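Local structure of excinuclease ABC, subunit A. (Deinococcus radiodurans, 2VF7) at residues A[770-773]-A[774-778]; A[705-708]-A[709-713]; A[436-440]-A[441-445]. The protein probably acts in DNA repair as a zinc-containing ABC-type ATPase of the UvrA family that binds DNA and hydrolyses ATP. The protein carries 1 engineered substitution. One frame throughout, in Å; residues are numbered along the deposited sequence. Where two conformers were deposited one is given.

Interaction 1: A[770-773]-A[774-778]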
ATOM      1  N   GLU A 770     -14.481 -12.830 -39.304  1.00 63.25           N
ATOM      2  CA  GLU A 770     -14.537 -13.051 -40.741  1.00 64.26           C
ATOM      3  C   GLU A 770     -13.132 -13.102 -41.378  1.00 63.90           C
ATOM      4  O   GLU A 770     -12.825 -14.026 -42.141  1.00 64.11           O
ATOM      5  CB  GLU A 770     -15.408 -11.982 -41.416  1.00 64.53           C
ATOM      6  CG  GLU A 770     -16.821 -11.838 -40.817  1.00 65.43           C
ATOM      7  CD  GLU A 770     -17.853 -11.230 -41.783  1.00 65.95           C
ATOM      8  OE1 GLU A 770     -19.065 -11.299 -41.461  1.00 68.26           O
ATOM      9  OE2 GLU A 770     -17.473 -10.678 -42.845  1.00 67.91           O
ATOM     10  N   ARG A 771     -12.292 -12.122 -41.052  1.00 63.55           N
ATOM     11  CA  ARG A 771     -10.899 -12.081 -41.513  1.00 63.43           C
ATOM     12  C   ARG A 771     -10.048 -13.231 -40.943  1.00 63.02           C
ATOM     13  O   ARG A 771      -9.143 -13.730 -41.619  1.00 63.49           O
ATOM     14  CB  ARG A 771     -10.257 -10.722 -41.175  1.00 63.64           C
ATOM     15  CG  ARG A 771      -8.850 -10.476 -41.775  1.00 64.41           C
ATOM     16  CD  ARG A 771      -8.039  -9.408 -40.993  1.00 64.28           C
ATOM     17  NE  ARG A 771      -7.790  -8.171 -41.745  1.00 67.50           N
ATOM     18  CZ  ARG A 771      -6.891  -8.042 -42.730  1.00 68.83           C
ATOM     19  NH1 ARG A 771      -6.162  -9.084 -43.123  1.00 69.98           N
ATOM     20  NH2 ARG A 771      -6.727  -6.877 -43.349  1.00 67.46           N
ATOM     21  N   LEU A 772     -10.326 -13.647 -39.710  1.00 62.13           N
ATOM     22  CA  LEU A 772      -9.594 -14.756 -39.091  1.00 61.69           C
ATOM     23  C   LEU A 772      -9.953 -16.105 -39.740  1.00 61.23           C
ATOM     24  O   LEU A 772      -9.076 -16.931 -40.011  1.00 60.63           O
ATOM     25  CB  LEU A 772      -9.861 -14.798 -37.572  1.00 62.13           C
ATOM     26  CG  LEU A 772      -9.003 -15.615 -36.586  1.00 62.02           C
ATOM     27  CD1 LEU A 772      -9.353 -17.091 -36.595  1.00 62.71           C
ATOM     28  CD2 LEU A 772      -7.500 -15.401 -36.810  1.00 62.20           C
ATOM     29  N   GLN A 773     -11.250 -16.306 -39.974  1.00 60.52           N
ATOM     30  CA  GLN A 773     -11.790 -17.537 -40.551  1.00 59.94           C
ATOM     31  C   GLN A 773     -11.252 -17.861 -41.966  1.00 58.98           C
ATOM     32  O   GLN A 773     -11.083 -19.036 -42.311  1.00 59.00           O
ATOM     33  CB  GLN A 773     -13.321 -17.474 -40.541  1.00 59.96           C
ATOM     34  CG  GLN A 773     -14.020 -18.808 -40.785  1.00 62.33           C
ATOM     35  CD  GLN A 773     -14.291 -19.606 -39.509  1.00 64.19           C
ATOM     36  OE1 GLN A 773     -13.761 -20.708 -39.327  1.00 65.37           O
ATOM     37  NE2 GLN A 773     -15.142 -19.068 -38.640  1.00 64.39           N
ATOM     38  N   ARG A 774     -10.991 -16.832 -42.771  1.00 57.71           N
ATOM     39  CA  ARG A 774     -10.390 -17.011 -44.098  1.00 56.88           C
ATOM     40  C   ARG A 774      -8.989 -17.606 -44.016  1.00 56.35           C
ATOM     41  O   ARG A 774      -8.556 -18.328 -44.918  1.00 56.44           O
ATOM     42  CB  ARG A 774     -10.298 -15.685 -44.851  1.00 56.76           C
ATOM     43  CG  ARG A 774     -11.623 -15.004 -45.101  1.00 57.87           C
ATOM     44  CD  ARG A 774     -11.510 -13.978 -46.225  1.00 59.05           C
ATOM     45  NE  ARG A 774     -10.940 -12.696 -45.799  1.00 59.69           N
ATOM     46  CZ  ARG A 774     -11.648 -11.677 -45.312  1.00 60.44           C
ATOM     47  NH1 ARG A 774     -12.969 -11.783 -45.167  1.00 60.09           N
ATOM     48  NH2 ARG A 774     -11.030 -10.549 -44.954  1.00 60.27           N
ATOM     49  N   GLN A 775      -8.265 -17.278 -42.952  1.00 55.71           N
ATOM     50  CA  GLN A 775      -6.912 -17.795 -42.787  1.00 55.38           C
ATOM     51  C   GLN A 775      -6.954 -19.250 -42.307  1.00 54.79           C
ATOM     52  O   GLN A 775      -6.094 -20.055 -42.678  1.00 54.54           O
ATOM     53  CB  GLN A 775      -6.060 -16.913 -41.849  1.00 55.62           C
ATOM     54  CG  GLN A 775      -6.300 -15.383 -41.922  1.00 56.03           C
ATOM     55  CD  GLN A 775      -6.183 -14.779 -43.323  1.00 57.75           C
ATOM     56  OE1 GLN A 775      -5.297 -15.138 -44.118  1.00 57.33           O
ATOM     57  NE2 GLN A 775      -7.077 -13.830 -43.622  1.00 57.74           N
ATOM     58  N   LEU A 776      -7.956 -19.579 -41.491  1.00 53.94           N
ATOM     59  CA  LEU A 776      -8.170 -20.958 -41.053  1.00 53.45           C
ATOM     60  C   LEU A 776      -8.574 -21.836 -42.225  1.00 53.58           C
ATOM     61  O   LEU A 776      -8.193 -22.998 -42.275  1.00 54.01           O
ATOM     62  CB  LEU A 776      -9.209 -21.047 -39.920  1.00 52.93           C
ATOM     63  CG  LEU A 776      -8.857 -20.434 -38.551  1.00 51.43           C
ATOM     64  CD1 LEU A 776      -9.914 -20.722 -37.512  1.00 47.82           C
ATOM     65  CD2 LEU A 776      -7.488 -20.877 -38.036  1.00 49.99           C
ATOM     66  N   VAL A 777      -9.340 -21.276 -43.162  1.00 53.68           N
ATOM     67  CA  VAL A 777      -9.656 -21.944 -44.433  1.00 54.27           C
ATOM     68  C   VAL A 777      -8.379 -22.253 -45.229  1.00 54.64           C
ATOM     69  O   VAL A 777      -8.191 -23.374 -45.694  1.00 54.18           O
ATOM     70  CB  VAL A 777     -10.637 -21.107 -45.284  1.00 54.09           C
ATOM     71  CG1 VAL A 777     -10.758 -21.654 -46.674  1.00 53.99           C
ATOM     72  CG2 VAL A 777     -12.012 -21.077 -44.631  1.00 55.22           C
ATOM     73  N   LYS A 778      -7.501 -21.259 -45.359  1.00 55.20           N
ATOM     74  CA  LYS A 778      -6.233 -21.428 -46.071  1.00 55.91           C
ATOM     75  C   LYS A 778      -5.435 -22.616 -45.575  1.00 55.91           C
ATOM     76  O   LYS A 778      -5.016 -23.453 -46.366  1.00 56.16           O
ATOM     77  CB  LYS A 778      -5.377 -20.153 -46.010  1.00 56.02           C
ATOM     78  CG  LYS A 778      -5.730 -19.162 -47.101  1.00 57.41           C
ATOM     79  CD  LYS A 778      -4.630 -18.146 -47.357  1.00 59.99           C
ATOM     80  CE  LYS A 778      -4.925 -16.813 -46.684  1.00 60.83           C
ATOM     81  NZ  LYS A 778      -4.204 -15.688 -47.375  1.00 62.37           N
TER

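Interaction 2: A[705-708]-A[709-713]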
ATOM      1  N   SER A 705      12.726 -10.147 -48.767  1.00 56.56           N
ATOM      2  CA  SER A 705      11.754 -11.212 -48.971  1.00 56.73           C
ATOM      3  C   SER A 705      11.256 -11.920 -47.695  1.00 56.78           C
ATOM      4  O   SER A 705      10.048 -12.042 -47.475  1.00 56.78           O
ATOM      5  CB  SER A 705      12.352 -12.205 -49.960  1.00 56.66           C
ATOM      6  OG  SER A 705      11.460 -13.245 -50.261  1.00 57.93           O
ATOM      7  N   ALA A 706      12.188 -12.370 -46.861  1.00 56.82           N
ATOM      8  CA  ALA A 706      11.872 -13.159 -45.674  1.00 56.75           C
ATOM      9  C   ALA A 706      11.199 -12.337 -44.571  1.00 56.98           C
ATOM     10  O   ALA A 706      10.363 -12.854 -43.827  1.00 56.83           O
ATOM     11  CB  ALA A 706      13.142 -13.838 -45.145  1.00 56.51           C
ATOM     12  N   ILE A 707      11.594 -11.070 -44.445  1.00 57.53           N
ATOM     13  CA  ILE A 707      10.995 -10.168 -43.474  1.00 57.07           C
ATOM     14  C   ILE A 707       9.585  -9.877 -43.950  1.00 57.43           C
ATOM     15  O   ILE A 707       8.622 -10.183 -43.245  1.00 57.80           O
ATOM     16  CB  ILE A 707      11.818  -8.864 -43.274  1.00 57.60           C
ATOM     17  CG1 ILE A 707      13.167  -9.159 -42.591  1.00 55.94           C
ATOM     18  CG2 ILE A 707      11.040  -7.848 -42.428  1.00 58.13           C
ATOM     19  CD1 ILE A 707      14.236  -8.169 -42.904  1.00 54.61           C
ATOM     20  N   PHE A 708       9.456  -9.365 -45.172  1.00 57.09           N
ATOM     21  CA  PHE A 708       8.145  -9.032 -45.744  1.00 56.89           C
ATOM     22  C   PHE A 708       7.106 -10.159 -45.637  1.00 57.17           C
ATOM     23  O   PHE A 708       5.914  -9.892 -45.471  1.00 57.76           O
ATOM     24  CB  PHE A 708       8.295  -8.568 -47.196  1.00 56.65           C
ATOM     25  CG  PHE A 708       6.994  -8.431 -47.938  1.00 56.58           C
ATOM     26  CD1 PHE A 708       6.271  -7.245 -47.891  1.00 56.55           C
ATOM     27  CD2 PHE A 708       6.494  -9.486 -48.696  1.00 56.45           C
ATOM     28  CE1 PHE A 708       5.061  -7.114 -48.594  1.00 55.50           C
ATOM     29  CE2 PHE A 708       5.275  -9.367 -49.393  1.00 56.93           C
ATOM     30  CZ  PHE A 708       4.563  -8.177 -49.342  1.00 56.01           C
ATOM     31  N   ARG A 709       7.546 -11.406 -45.752  1.00 56.99           N
ATOM     32  CA  ARG A 709       6.628 -12.536 -45.674  1.00 57.01           C
ATOM     33  C   ARG A 709       6.124 -12.855 -44.263  1.00 56.93           C
ATOM     34  O   ARG A 709       4.976 -13.258 -44.088  1.00 57.31           O
ATOM     35  CB  ARG A 709       7.248 -13.765 -46.328  1.00 57.35           C
ATOM     36  CG  ARG A 709       7.208 -13.702 -47.866  1.00 58.57           C
ATOM     37  CD  ARG A 709       7.284 -15.083 -48.473  1.00 60.56           C
ATOM     38  NE  ARG A 709       8.169 -15.120 -49.643  1.00 61.82           N
ATOM     39  CZ  ARG A 709       9.467 -15.445 -49.573  1.00 62.13           C
ATOM     40  NH1 ARG A 709      10.060 -15.780 -48.380  1.00 60.88           N
ATOM     41  NH2 ARG A 709      10.179 -15.441 -50.701  1.00 62.52           N
ATOM     42  N   ALA A 710       6.989 -12.690 -43.268  1.00 56.79           N
ATOM     43  CA  ALA A 710       6.611 -12.809 -41.863  1.00 56.57           C
ATOM     44  C   ALA A 710       5.551 -11.746 -41.510  1.00 56.59           C
ATOM     45  O   ALA A 710       4.499 -12.070 -40.963  1.00 56.71           O
ATOM     46  CB  ALA A 710       7.852 -12.693 -40.965  1.00 55.84           C
ATOM     47  N   LEU A 711       5.838 -10.500 -41.870  1.00 56.43           N
ATOM     48  CA  LEU A 711       4.935  -9.360 -41.730  1.00 56.28           C
ATOM     49  C   LEU A 711       3.619  -9.520 -42.461  1.00 57.04           C
ATOM     50  O   LEU A 711       2.610  -8.927 -42.054  1.00 57.69           O
ATOM     51  CB  LEU A 711       5.609  -8.103 -42.278  1.00 55.97           C
ATOM     52  CG  LEU A 711       6.929  -7.619 -41.687  1.00 54.78           C
ATOM     53  CD1 LEU A 711       7.420  -6.426 -42.498  1.00 54.90           C
ATOM     54  CD2 LEU A 711       6.790  -7.242 -40.220  1.00 54.21           C
ATOM     55  N   ASP A 712       3.632 -10.290 -43.552  1.00 56.83           N
ATOM     56  CA  ASP A 712       2.431 -10.517 -44.362  1.00 56.66           C
ATOM     57  C   ASP A 712       1.382 -11.367 -43.627  1.00 56.64           C
ATOM     58  O   ASP A 712       0.187 -11.045 -43.667  1.00 56.98           O
ATOM     59  CB  ASP A 712       2.806 -11.153 -45.719  1.00 56.45           C
ATOM     60  CG  ASP A 712       1.710 -11.004 -46.770  1.00 56.74           C
ATOM     61  OD1 ASP A 712       1.309  -9.858 -47.078  1.00 56.67           O
ATOM     62  OD2 ASP A 712       1.252 -12.044 -47.302  1.00 57.95           O
ATOM     63  N   THR A 713       1.827 -12.451 -42.981  1.00 56.44           N
ATOM     64  CA  THR A 713       0.956 -13.294 -42.132  1.00 56.14           C
ATOM     65  C   THR A 713       0.420 -12.541 -40.897  1.00 55.53           C
ATOM     66  O   THR A 713      -0.700 -12.759 -40.469  1.00 55.19           O
ATOM     67  CB  THR A 713       1.660 -14.597 -41.647  1.00 56.21           C
ATOM     68  OG1 THR A 713       2.881 -14.268 -40.948  1.00 57.57           O
ATOM     69  CG2 THR A 713       1.962 -15.503 -42.801  1.00 54.86           C
TER

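Interaction 3: A[436-440]-A[441-445]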
ATOM      1  N   VAL A 436     -18.498  -2.039 -19.290  1.00 52.69           N
ATOM      2  CA  VAL A 436     -18.260  -3.370 -19.829  1.00 52.04           C
ATOM      3  C   VAL A 436     -17.775  -3.306 -21.264  1.00 52.54           C
ATOM      4  O   VAL A 436     -18.515  -2.881 -22.129  1.00 52.34           O
ATOM      5  CB  VAL A 436     -19.547  -4.214 -19.795  1.00 52.01           C
ATOM      6  CG1 VAL A 436     -19.318  -5.621 -20.405  1.00 49.92           C
ATOM      7  CG2 VAL A 436     -20.070  -4.303 -18.364  1.00 51.54           C
ATOM      8  N   VAL A 437     -16.526  -3.703 -21.512  1.00 52.80           N
ATOM      9  CA  VAL A 437     -16.109  -3.931 -22.893  1.00 52.93           C
ATOM     10  C   VAL A 437     -16.467  -5.336 -23.320  1.00 53.32           C
ATOM     11  O   VAL A 437     -16.029  -6.321 -22.721  1.00 53.23           O
ATOM     12  CB  VAL A 437     -14.631  -3.487 -23.215  1.00 52.64           C
ATOM     13  CG1 VAL A 437     -13.875  -3.093 -21.973  1.00 52.27           C
ATOM     14  CG2 VAL A 437     -13.891  -4.507 -24.057  1.00 51.77           C
ATOM     15  N   GLU A 438     -17.286  -5.400 -24.359  1.00 54.08           N
ATOM     16  CA  GLU A 438     -17.914  -6.627 -24.804  1.00 55.36           C
ATOM     17  C   GLU A 438     -18.004  -6.686 -26.330  1.00 55.68           C
ATOM     18  O   GLU A 438     -18.117  -5.653 -27.012  1.00 55.87           O
ATOM     19  CB  GLU A 438     -19.316  -6.750 -24.177  1.00 55.27           C
ATOM     20  CG  GLU A 438     -19.998  -8.088 -24.376  1.00 57.18           C
ATOM     21  CD  GLU A 438     -19.178  -9.274 -23.874  1.00 59.58           C
ATOM     22  OE1 GLU A 438     -19.245  -9.567 -22.657  1.00 61.39           O
ATOM     23  OE2 GLU A 438     -18.486  -9.934 -24.694  1.00 59.97           O
ATOM     24  N   HIS A 439     -17.947  -7.911 -26.853  1.00 56.06           N
ATOM     25  CA  HIS A 439     -18.209  -8.188 -28.268  1.00 56.26           C
ATOM     26  C   HIS A 439     -19.513  -8.946 -28.499  1.00 56.74           C
ATOM     27  O   HIS A 439     -20.075  -8.895 -29.590  1.00 56.59           O
ATOM     28  CB  HIS A 439     -17.036  -8.948 -28.878  1.00 55.74           C
ATOM     29  CG  HIS A 439     -15.811  -8.112 -29.018  1.00 54.90           C
ATOM     30  ND1 HIS A 439     -14.696  -8.291 -28.230  1.00 55.28           N
ATOM     31  CD2 HIS A 439     -15.538  -7.063 -29.831  1.00 53.75           C
ATOM     32  CE1 HIS A 439     -13.774  -7.408 -28.573  1.00 55.76           C
ATOM     33  NE2 HIS A 439     -14.265  -6.642 -29.533  1.00 54.70           N
ATOM     34  N   ASP A 440     -19.982  -9.649 -27.470  1.00 57.60           N
ATOM     35  CA  ASP A 440     -21.231 -10.420 -27.540  1.00 58.40           C
ATOM     36  C   ASP A 440     -22.409  -9.527 -27.889  1.00 58.39           C
ATOM     37  O   ASP A 440     -22.717  -8.589 -27.159  1.00 58.94           O
ATOM     38  CB  ASP A 440     -21.503 -11.113 -26.205  1.00 58.80           C
ATOM     39  CG  ASP A 440     -22.438 -12.298 -26.337  1.00 60.73           C
ATOM     40  OD1 ASP A 440     -23.429 -12.211 -27.080  1.00 63.07           O
ATOM     41  OD2 ASP A 440     -22.189 -13.337 -25.690  1.00 63.64           O
ATOM     42  N   LEU A 441     -23.063  -9.830 -29.008  1.00 58.65           N
ATOM     43  CA  LEU A 441     -24.202  -9.059 -29.497  1.00 58.41           C
ATOM     44  C   LEU A 441     -25.436  -9.202 -28.602  1.00 58.33           C
ATOM     45  O   LEU A 441     -26.274  -8.311 -28.543  1.00 58.07           O
ATOM     46  CB  LEU A 441     -24.539  -9.475 -30.933  1.00 58.47           C
ATOM     47  CG  LEU A 441     -23.520  -9.190 -32.046  1.00 58.29           C
ATOM     48  CD1 LEU A 441     -24.028  -9.779 -33.360  1.00 57.32           C
ATOM     49  CD2 LEU A 441     -23.206  -7.699 -32.200  1.00 55.91           C
ATOM     50  N   ASP A 442     -25.539 -10.335 -27.920  1.00 58.55           N
ATOM     51  CA  ASP A 442     -26.590 -10.573 -26.931  1.00 58.98           C
ATOM     52  C   ASP A 442     -26.507  -9.655 -25.706  1.00 59.21           C
ATOM     53  O   ASP A 442     -27.546  -9.302 -25.144  1.00 59.74           O
ATOM     54  CB  ASP A 442     -26.573 -12.031 -26.476  1.00 59.07           C
ATOM     55  CG  ASP A 442     -27.552 -12.883 -27.243  0.50 59.50           C
ATOM     56  OD1 ASP A 442     -28.766 -12.752 -26.975  0.50 59.97           O
ATOM     57  OD2 ASP A 442     -27.110 -13.676 -28.103  0.50 59.58           O
ATOM     58  N   VAL A 443     -25.287  -9.292 -25.292  1.00 58.68           N
ATOM     59  CA  VAL A 443     -25.080  -8.357 -24.186  1.00 58.65           C
ATOM     60  C   VAL A 443     -25.235  -6.911 -24.660  1.00 59.15           C
ATOM     61  O   VAL A 443     -26.032  -6.154 -24.094  1.00 59.99           O
ATOM     62  CB  VAL A 443     -23.708  -8.532 -23.491  1.00 58.91           C
ATOM     63  CG1 VAL A 443     -23.510  -7.441 -22.401  1.00 57.98           C
ATOM     64  CG2 VAL A 443     -23.548  -9.955 -22.904  1.00 56.98           C
ATOM     65  N   ILE A 444     -24.480  -6.532 -25.692  1.00 58.89           N
ATOM     66  CA  ILE A 444     -24.643  -5.231 -26.347  1.00 58.53           C
ATOM     67  C   ILE A 444     -26.123  -4.838 -26.496  1.00 58.58           C
ATOM     68  O   ILE A 444     -26.507  -3.731 -26.138  1.00 59.01           O
ATOM     69  CB  ILE A 444     -23.917  -5.201 -27.716  1.00 58.27           C
ATOM     70  CG1 ILE A 444     -22.425  -5.474 -27.522  1.00 58.56           C
ATOM     71  CG2 ILE A 444     -24.101  -3.855 -28.398  1.00 57.59           C
ATOM     72  CD1 ILE A 444     -21.694  -5.854 -28.791  1.00 58.92           C
ATOM     73  N   ARG A 445     -26.947  -5.759 -26.992  1.00 58.85           N
ATOM     74  CA  ARG A 445     -28.394  -5.541 -27.190  1.00 59.06           C
ATOM     75  C   ARG A 445     -29.181  -5.214 -25.900  1.00 58.56           C
ATOM     76  O   ARG A 445     -30.215  -4.563 -25.950  1.00 58.72           O
ATOM     77  CB  ARG A 445     -28.997  -6.770 -27.868  1.00 58.68           C
ATOM     78  CG  ARG A 445     -30.181  -6.517 -28.790  1.00 59.92           C
ATOM     79  CD  ARG A 445     -30.517  -7.783 -29.621  1.00 60.69           C
ATOM     80  NE  ARG A 445     -29.973  -7.743 -30.987  1.00 62.74           N
ATOM     81  CZ  ARG A 445     -29.135  -8.638 -31.512  1.00 63.26           C
ATOM     82  NH1 ARG A 445     -28.728  -9.697 -30.813  1.00 62.20           N
ATOM     83  NH2 ARG A 445     -28.719  -8.478 -32.766  1.00 64.23           N
TER

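Interaction 1: A[770-773]-A[774-778]
Leu772 O takes two amide protons one turn on: Leu776 N at 3.2 Å, and Gln775 N at 3.1 Å in a weak, bent bond. The neighbouring carbonyl is used by a side chain instead. Gln775 NE2 reaches back to Arg771 O at 2.9 Å with an N-H...O angle of 160°, nearly within its own amide plane and in the carbonyl plane. The bend of Gln775 at chi2 (-54°) folds the buried amide against its own helix, which makes this bond possible.

Arg774 runs back the same way: its CG lies 3.3 Å from Glu770 O, and Arg771 CA lies over one guanidinium face, toward its rim, with NH2 of Arg774 3.8 Å away. The Arg771 guanidinium plane is turned 52° from that of Arg774, and NH1 of Arg771 bonds to Glu716 O. On the buried side, methyl meets methyl where Leu772 CD1 and Leu776 CD1 approach to 3.8 Å.

All this lies on helix 766-781, the crossover of a beta-alpha-beta unit between parallel strands 753-758 and 785-789. Glu716, at the end of helix 705-716, also forms a salt bridge with Lys778, while Tyr484 of helix 480-487 bonds to Glu770 OE1.

Interaction 2: A[705-708]-A[709-713]
Arg709 folds back along the helix until one face of its guanidinium lies against Ser705, four residues earlier. Its CG stands beside the backbone N and the chain bends at chi3 (-138°), which turns the flat group toward the preceding turn. Ser705 OG lies over that face, but its spacing from the guanidinium is too short, and the angle at the nearest N-H too poor, for the detail to be trusted. Ser705 O lies over a face as well, near the rim, and takes the sound backbone bond from Arg709 N at 3.1 Å.

The aliphatic pair is arranged differently. Ile707 and Leu711 lie side by side and point the same way, with Ile707 CG2 3.9 Å from Leu711 CD1. The backbone bond beneath them, Leu711 N to Ile707 O, measures 3.1 Å and is almost straight at 173°. Both residues are buried: Ile707 packs on Gln611 and Val612 of helix 609-617, and Leu711 on Ala697 of helix 694-700.

Phe708 leaves on another side of the helix. Its ring stands obliquely to Arg709 N, 3.7 Å from CD2, and to Asp712 OD1, 4.3 Å from CZ. Beyond the two segments the ring meets that of His698, the planes inclined by about 40°. Further along, buried Thr713 returns its hydroxyl to the backbone, OG1 donating to Ala710 O at 2.7 Å.

These are the i to i+4 pairings of an amphipathic helix, together with the i to i-3 bond of a threonine hydroxyl. Helix 705-716 here packs its apolar side on helices 609-617 and 694-700, within the part of the chain that belongs to the ABC transporter family.

Interaction 3: A[436-440]-A[441-445]
With CG anti to the backbone N (chi1 -159°), the Asp440 carboxylate swings over the start of helix 441-444, where OD1 accepts from Asp442 N at 2.9 Å. The amide meets OD1 on its anti side, tilted from the carboxylate plane; Asp440 occupies the N-cap position, and this is its capping bond. Its carbonyl serves the same turn: Asp440 O takes Ile444 N at 3.1 Å, and Val443 N weakly.

Glu438 extends first (chi1 -171°) and then bends at chi2 (56°), curling its carboxylate back to the chain that follows. OE2 is gripped from opposite faces by His439 N at 3.0 Å and Asp440 N at 3.2 Å, and OE1 bonds to Ser409 OG. The methylene CG meanwhile packs on Val443 CB at 3.8 Å, the two side chains crossing at about a right angle.

Replacing Glu438 by an alanine would probably leave both amides and the Ser409 hydroxyl without this partner, and uncover one side of Val443.

Ile444 closes the turn, CD1 lying 3.5 Å from His439 O. The bonds at both amides fix the chain around His439, whose place just after strand 433-437, beside the P-loop, is consistent with the H-loop histidine of ABC ATPases. The amides starting this short helix would be expected to favour the Asp440 carboxylate, though the nearby Asp442 carboxylate, modelled in two conformers, may partly offset that.

Overall arrangement
The three contacts follow one another along the chain and none touches another: centres of interactions 1 and 2 are 18 Å apart, those of 1 and 3 are 23 Å apart, and those of 2 and 3 are 35 Å apart. Shared neighbours connect them. Glu716, on the helix of interaction 2, binds Arg771 and Lys778 of interaction 1, and Tyr484 meets both Glu770 of interaction 1 and Leu441 of interaction 3. Interaction 3 lies near nucleotide, the His439 side chain being about 6 Å from a bound ADP; the Arg771 side chain of interaction 1 is about 14 Å from a bound ADP. Leu711 is about 12 Å, side chain to side chain, from the ADP-binding Gln726.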